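Local atomic coordinates of nucleoprotein (Schmallenberg virus, PDB entry 3ZL9), a protein that encapsidates the viral genomic RNA, shielding it from nucleases and forming the helical nucleocapsid that serves as template for transcription and replication. Residues 131-136 with 210-215; 169-174 with 214-219. All blocks are in the same frame, centred on the assembly; numbering follows the deposited sequence.

Contact 1. Residues 131-136 with 210-215; sequences KGCTWA and GQLAWA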
# COMPACT_ATOMS: atom_id res chain seq x y z
N LYS C 131 23.01 -4.05 -16.08
CA LYS C 131 24.03 -4.43 -15.09
C LYS C 131 25.45 -4.22 -15.59
O LYS C 131 26.40 -4.73 -15.00
CB LYS C 131 23.85 -5.90 -14.71
CG LYS C 131 22.46 -6.24 -14.19
CD LYS C 131 22.02 -5.34 -13.05
CE LYS C 131 20.67 -5.77 -12.51
NZ LYS C 131 19.95 -4.69 -11.77
N GLY C 132 25.60 -3.51 -16.70
CA GLY C 132 26.92 -3.19 -17.23
C GLY C 132 27.71 -4.35 -17.82
O GLY C 132 28.93 -4.32 -17.82
N CYS C 133 27.00 -5.34 -18.35
CA CYS C 133 27.60 -6.48 -19.04
C CYS C 133 27.48 -6.26 -20.52
O CYS C 133 26.46 -5.74 -21.00
CB CYS C 133 26.85 -7.78 -18.66
SG CYS C 133 27.54 -9.28 -19.40
N THR C 134 28.50 -6.67 -21.26
CA THR C 134 28.55 -6.46 -22.71
C THR C 134 29.17 -7.67 -23.41
O THR C 134 29.68 -8.57 -22.77
CB THR C 134 29.41 -5.21 -23.07
OG1 THR C 134 30.78 -5.46 -22.73
CG2 THR C 134 28.91 -3.95 -22.36
N TRP C 135 29.17 -7.66 -24.73
CA TRP C 135 29.79 -8.74 -25.49
C TRP C 135 31.26 -8.97 -25.12
O TRP C 135 31.75 -10.09 -25.20
CB TRP C 135 29.67 -8.48 -26.99
CG TRP C 135 28.28 -8.69 -27.47
CD1 TRP C 135 27.31 -7.74 -27.67
CD2 TRP C 135 27.70 -9.94 -27.80
NE1 TRP C 135 26.15 -8.34 -28.12
CE2 TRP C 135 26.37 -9.69 -28.19
CE3 TRP C 135 28.17 -11.25 -27.80
CZ2 TRP C 135 25.53 -10.69 -28.59
CZ3 TRP C 135 27.34 -12.25 -28.17
CH2 TRP C 135 26.02 -11.97 -28.57
N ALA C 136 31.96 -7.90 -24.76
CA ALA C 136 33.37 -8.00 -24.37
C ALA C 136 33.55 -9.00 -23.24
O ALA C 136 34.61 -9.63 -23.14
CB ALA C 136 33.90 -6.63 -23.95
N GLY C 210 30.07 -11.27 -10.62
CA GLY C 210 30.21 -10.44 -9.42
C GLY C 210 31.16 -9.28 -9.60
O GLY C 210 31.25 -8.41 -8.74
N GLN C 211 31.85 -9.24 -10.74
CA GLN C 211 32.73 -8.12 -11.10
C GLN C 211 32.08 -7.04 -11.95
O GLN C 211 32.66 -5.99 -12.16
CB GLN C 211 33.91 -8.65 -11.87
CG GLN C 211 34.50 -9.86 -11.21
CD GLN C 211 35.95 -9.68 -10.93
OE1 GLN C 211 36.80 -10.28 -11.60
NE2 GLN C 211 36.26 -8.83 -9.96
N LEU C 212 30.88 -7.34 -12.46
CA LEU C 212 30.20 -6.43 -13.36
C LEU C 212 29.70 -5.25 -12.55
O LEU C 212 29.20 -5.44 -11.45
CB LEU C 212 29.00 -7.11 -14.01
CG LEU C 212 29.28 -8.33 -14.87
CD1 LEU C 212 27.97 -9.09 -15.06
CD2 LEU C 212 29.92 -7.96 -16.20
N ALA C 213 29.88 -4.05 -13.08
CA ALA C 213 29.27 -2.86 -12.52
C ALA C 213 27.79 -3.10 -12.36
O ALA C 213 26.99 -2.76 -13.23
CB ALA C 213 29.52 -1.68 -13.46
N TRP C 214 27.41 -3.73 -11.27
CA TRP C 214 26.03 -4.11 -11.05
C TRP C 214 25.29 -2.89 -10.64
O TRP C 214 25.04 -2.66 -9.44
CB TRP C 214 25.93 -5.13 -9.94
CG TRP C 214 24.66 -5.83 -9.94
CD1 TRP C 214 23.48 -5.41 -9.38
CD2 TRP C 214 24.41 -7.11 -10.51
NE1 TRP C 214 22.51 -6.37 -9.58
CE2 TRP C 214 23.06 -7.42 -10.26
CE3 TRP C 214 25.20 -8.04 -11.20
CZ2 TRP C 214 22.48 -8.61 -10.69
CZ3 TRP C 214 24.62 -9.21 -11.62
CH2 TRP C 214 23.28 -9.49 -11.37
N ALA C 215 24.94 -2.07 -11.61
CA ALA C 215 24.48 -0.77 -11.21
C ALA C 215 23.06 -0.97 -10.70
O ALA C 215 22.32 -1.85 -11.15
CB ALA C 215 24.54 0.26 -12.33

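Contact 2. Residues 169-174 with 214-219; sequences LKDNMD and WAKSGF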
# COMPACT_ATOMS: atom_id res chain seq x y z
N LEU C 169 20.65 -11.57 -4.05
CA LEU C 169 21.63 -10.96 -3.11
C LEU C 169 21.69 -9.44 -3.20
O LEU C 169 21.44 -8.75 -2.24
CB LEU C 169 23.03 -11.54 -3.32
CG LEU C 169 23.22 -12.98 -2.79
CD1 LEU C 169 24.58 -13.56 -3.16
CD2 LEU C 169 23.01 -13.04 -1.29
N LYS C 170 21.99 -8.93 -4.39
CA LYS C 170 22.14 -7.49 -4.62
C LYS C 170 20.82 -6.76 -4.83
O LYS C 170 20.55 -5.79 -4.14
CB LYS C 170 23.02 -7.27 -5.84
CG LYS C 170 24.45 -7.73 -5.67
CD LYS C 170 25.10 -7.84 -7.04
CE LYS C 170 26.53 -7.31 -7.13
NZ LYS C 170 27.53 -7.85 -6.16
N ASP C 171 19.98 -7.22 -5.77
CA ASP C 171 18.70 -6.54 -6.06
C ASP C 171 17.50 -6.98 -5.20
O ASP C 171 16.41 -6.48 -5.39
CB ASP C 171 18.32 -6.73 -7.52
CG ASP C 171 19.44 -6.36 -8.48
OD1 ASP C 171 20.43 -5.77 -8.02
OD2 ASP C 171 19.33 -6.70 -9.68
N ASN C 172 17.70 -7.89 -4.26
CA ASN C 172 16.62 -8.37 -3.37
C ASN C 172 15.43 -8.98 -4.13
O ASN C 172 14.26 -8.73 -3.81
CB ASN C 172 16.16 -7.26 -2.43
CG ASN C 172 15.21 -7.77 -1.34
OD1 ASN C 172 15.18 -8.95 -1.01
ND2 ASN C 172 14.42 -6.85 -0.80
N MET C 173 15.73 -9.74 -5.17
CA MET C 173 14.72 -10.49 -5.90
C MET C 173 14.16 -11.54 -4.96
O MET C 173 14.84 -12.00 -4.03
CB MET C 173 15.32 -11.16 -7.15
CG MET C 173 14.31 -11.88 -8.04
SD MET C 173 15.01 -12.81 -9.43
CE MET C 173 15.89 -14.13 -8.60
N ASP C 174 12.90 -11.90 -5.19
CA ASP C 174 12.25 -12.95 -4.45
C ASP C 174 12.94 -14.28 -4.73
O ASP C 174 13.20 -14.63 -5.88
CB ASP C 174 10.78 -13.02 -4.86
CG ASP C 174 10.01 -14.05 -4.10
OD1 ASP C 174 10.35 -14.32 -2.94
OD2 ASP C 174 9.04 -14.59 -4.66
N TRP C 214 27.41 -3.73 -11.27
CA TRP C 214 26.03 -4.11 -11.05
C TRP C 214 25.29 -2.89 -10.64
O TRP C 214 25.04 -2.66 -9.44
CB TRP C 214 25.93 -5.13 -9.94
CG TRP C 214 24.66 -5.83 -9.94
CD1 TRP C 214 23.48 -5.41 -9.38
CD2 TRP C 214 24.41 -7.11 -10.51
NE1 TRP C 214 22.51 -6.37 -9.58
CE2 TRP C 214 23.06 -7.42 -10.26
CE3 TRP C 214 25.20 -8.04 -11.20
CZ2 TRP C 214 22.48 -8.61 -10.69
CZ3 TRP C 214 24.62 -9.21 -11.62
CH2 TRP C 214 23.28 -9.49 -11.37
N ALA C 215 24.94 -2.07 -11.61
CA ALA C 215 24.48 -0.77 -11.21
C ALA C 215 23.06 -0.97 -10.70
O ALA C 215 22.32 -1.85 -11.15
CB ALA C 215 24.54 0.26 -12.33
N LYS C 216 22.77 -0.21 -9.66
CA LYS C 216 21.41 0.01 -9.17
C LYS C 216 20.58 0.66 -10.30
O LYS C 216 20.87 1.77 -10.72
CB LYS C 216 21.50 0.92 -7.90
CG LYS C 216 20.48 0.71 -6.81
CD LYS C 216 20.45 -0.71 -6.24
CE LYS C 216 19.46 -1.61 -6.95
NZ LYS C 216 19.45 -2.99 -6.40
N SER C 217 19.53 -0.01 -10.79
CA SER C 217 18.87 0.42 -12.04
C SER C 217 18.32 1.86 -11.97
O SER C 217 17.49 2.17 -11.12
CB SER C 217 17.74 -0.54 -12.42
OG SER C 217 17.47 -0.47 -13.81
N GLY C 218 18.80 2.72 -12.86
CA GLY C 218 18.35 4.11 -12.95
C GLY C 218 19.19 5.13 -12.18
O GLY C 218 18.97 6.34 -12.28
N PHE C 219 20.16 4.63 -11.43
CA PHE C 219 21.05 5.43 -10.58
C PHE C 219 22.47 5.06 -10.96
O PHE C 219 22.87 3.91 -10.80
CB PHE C 219 20.88 5.03 -9.11
CG PHE C 219 19.55 5.38 -8.50
CD1 PHE C 219 19.30 6.65 -8.03
CD2 PHE C 219 18.57 4.41 -8.36
CE1 PHE C 219 18.09 6.96 -7.45
CE2 PHE C 219 17.35 4.71 -7.77
CZ PHE C 219 17.12 5.98 -7.31

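Contact 1. Residues 131-136 with 210-215
The indole of W214 is covered on one face by the aliphatic chain of K131, which crosses it obliquely. K131 CD stands 3.7 Å from the centroid of the five-membered ring and only 13° off its normal, a CH-pi contact over the face; CE follows, 3.5 Å from W214 NE1. K170 takes the opposite face, H166 meets the ring with its plane at about 40°, and the NE1 edge is hydrogen-bonded to D171. The lysine is laid across the indole by a bend at its second torsion (chi2 -52°), beyond which the chain runs extended toward the NE1 side. There its ammonium group forms a salt bridge with D171 OD2, so the aliphatic part of K131 packs on the ring while its charge is met by a residue outside the two segments.

A second, apolar patch lies further along. L212 directs its CB at the other segment and sets CD2 3.9 Å from C133 CB, with CD1 at 4.0 Å from the same CB, so that both branches meet the cysteine. L212 CB rests at van der Waals distance, 3.7 Å, from the carbonyl O of K131. Between the two patches, G132 is the C-prime residue of a Schellman motif that ends helix 126-130: with positive phi, its N bonds back to E129 O and that of C133 to A128 O. In the opposing segment the chain bends in an inverse gamma turn centred on W214. Together the segments bury 330 Å².

The contact joins two interhelical loops, the one from helix 126-130 to helix 139-144 and the one from helix 199-209 to helix 221-228. Helix 139-144 borders it through M141, which touches both C133 and L212.

Contact 2. Residues 169-174 with 214-219
The segment that leaves the C-terminal end of helix 159-169, where the chain breaks away at N172 with positive phi, carries K170 and D171, which reach W214 and K216 in the loop leading to helix 221-228. D171 supplies the polar grip. Its OD1 accepts the indole N-H at 2.7 Å from W214 NE1, on the syn side of the carboxylate and close to the ring plane, with an N-H...O angle of 147°. OD2 is a weaker second acceptor, 3.2 Å from the same NE1. The carboxylate is turned 49° against the indole rather than lying flat with it. K216 comes in alongside, running opposite to the aspartate, and its NZ makes a weak, salt-bridging bond to D171 OD1 at 3.4 Å. With K131 as a further partner, the carboxylate sits between two ammonium groups and the indole N-H, surroundings that would be expected to keep it ionised.

K170 CD packs over the face of the W214 ring opposite K131, a CH-pi contact 3.5 Å from the centroid of the five-membered ring and 10° off the normal. The bend at its third torsion brings CE to 3.6 Å from W214 CB, and a further bend at the fourth turns NZ, which is too distant for more than a weak attraction to the ring.

K216 also opens a type II beta turn to F219, closed by the bond from F219 N to K216 O, with G218 at positive phi. Within the turn, S217 O accepts a hydrogen bond from K179 of a second subunit, and L169 packs on F230 of a third. Helix 159-169 flanks the contact, its RNA-binding R167 touching W214 in the loop between helices 199-209 and 221-228.

In the fold
Along the chain the order is 131-136, 169-174 and then the single loop 210-219, on which both contacts end. Their centres are 12 Å apart, on the same side of the chain's centre, and they share W214 and A215; W214 is the side chain that works in both. The two earlier segments are also joined directly, by the salt bridge from K131 NZ to D171 OD2 at 3.0 Å. The ends of helices 126-130 and 159-169 are thereby tied to the loop between helices 199-209 and 221-228. The cluster adjoins RNA-binding R167, and on the contact 2 side it approaches neighbouring subunits of the tetramer.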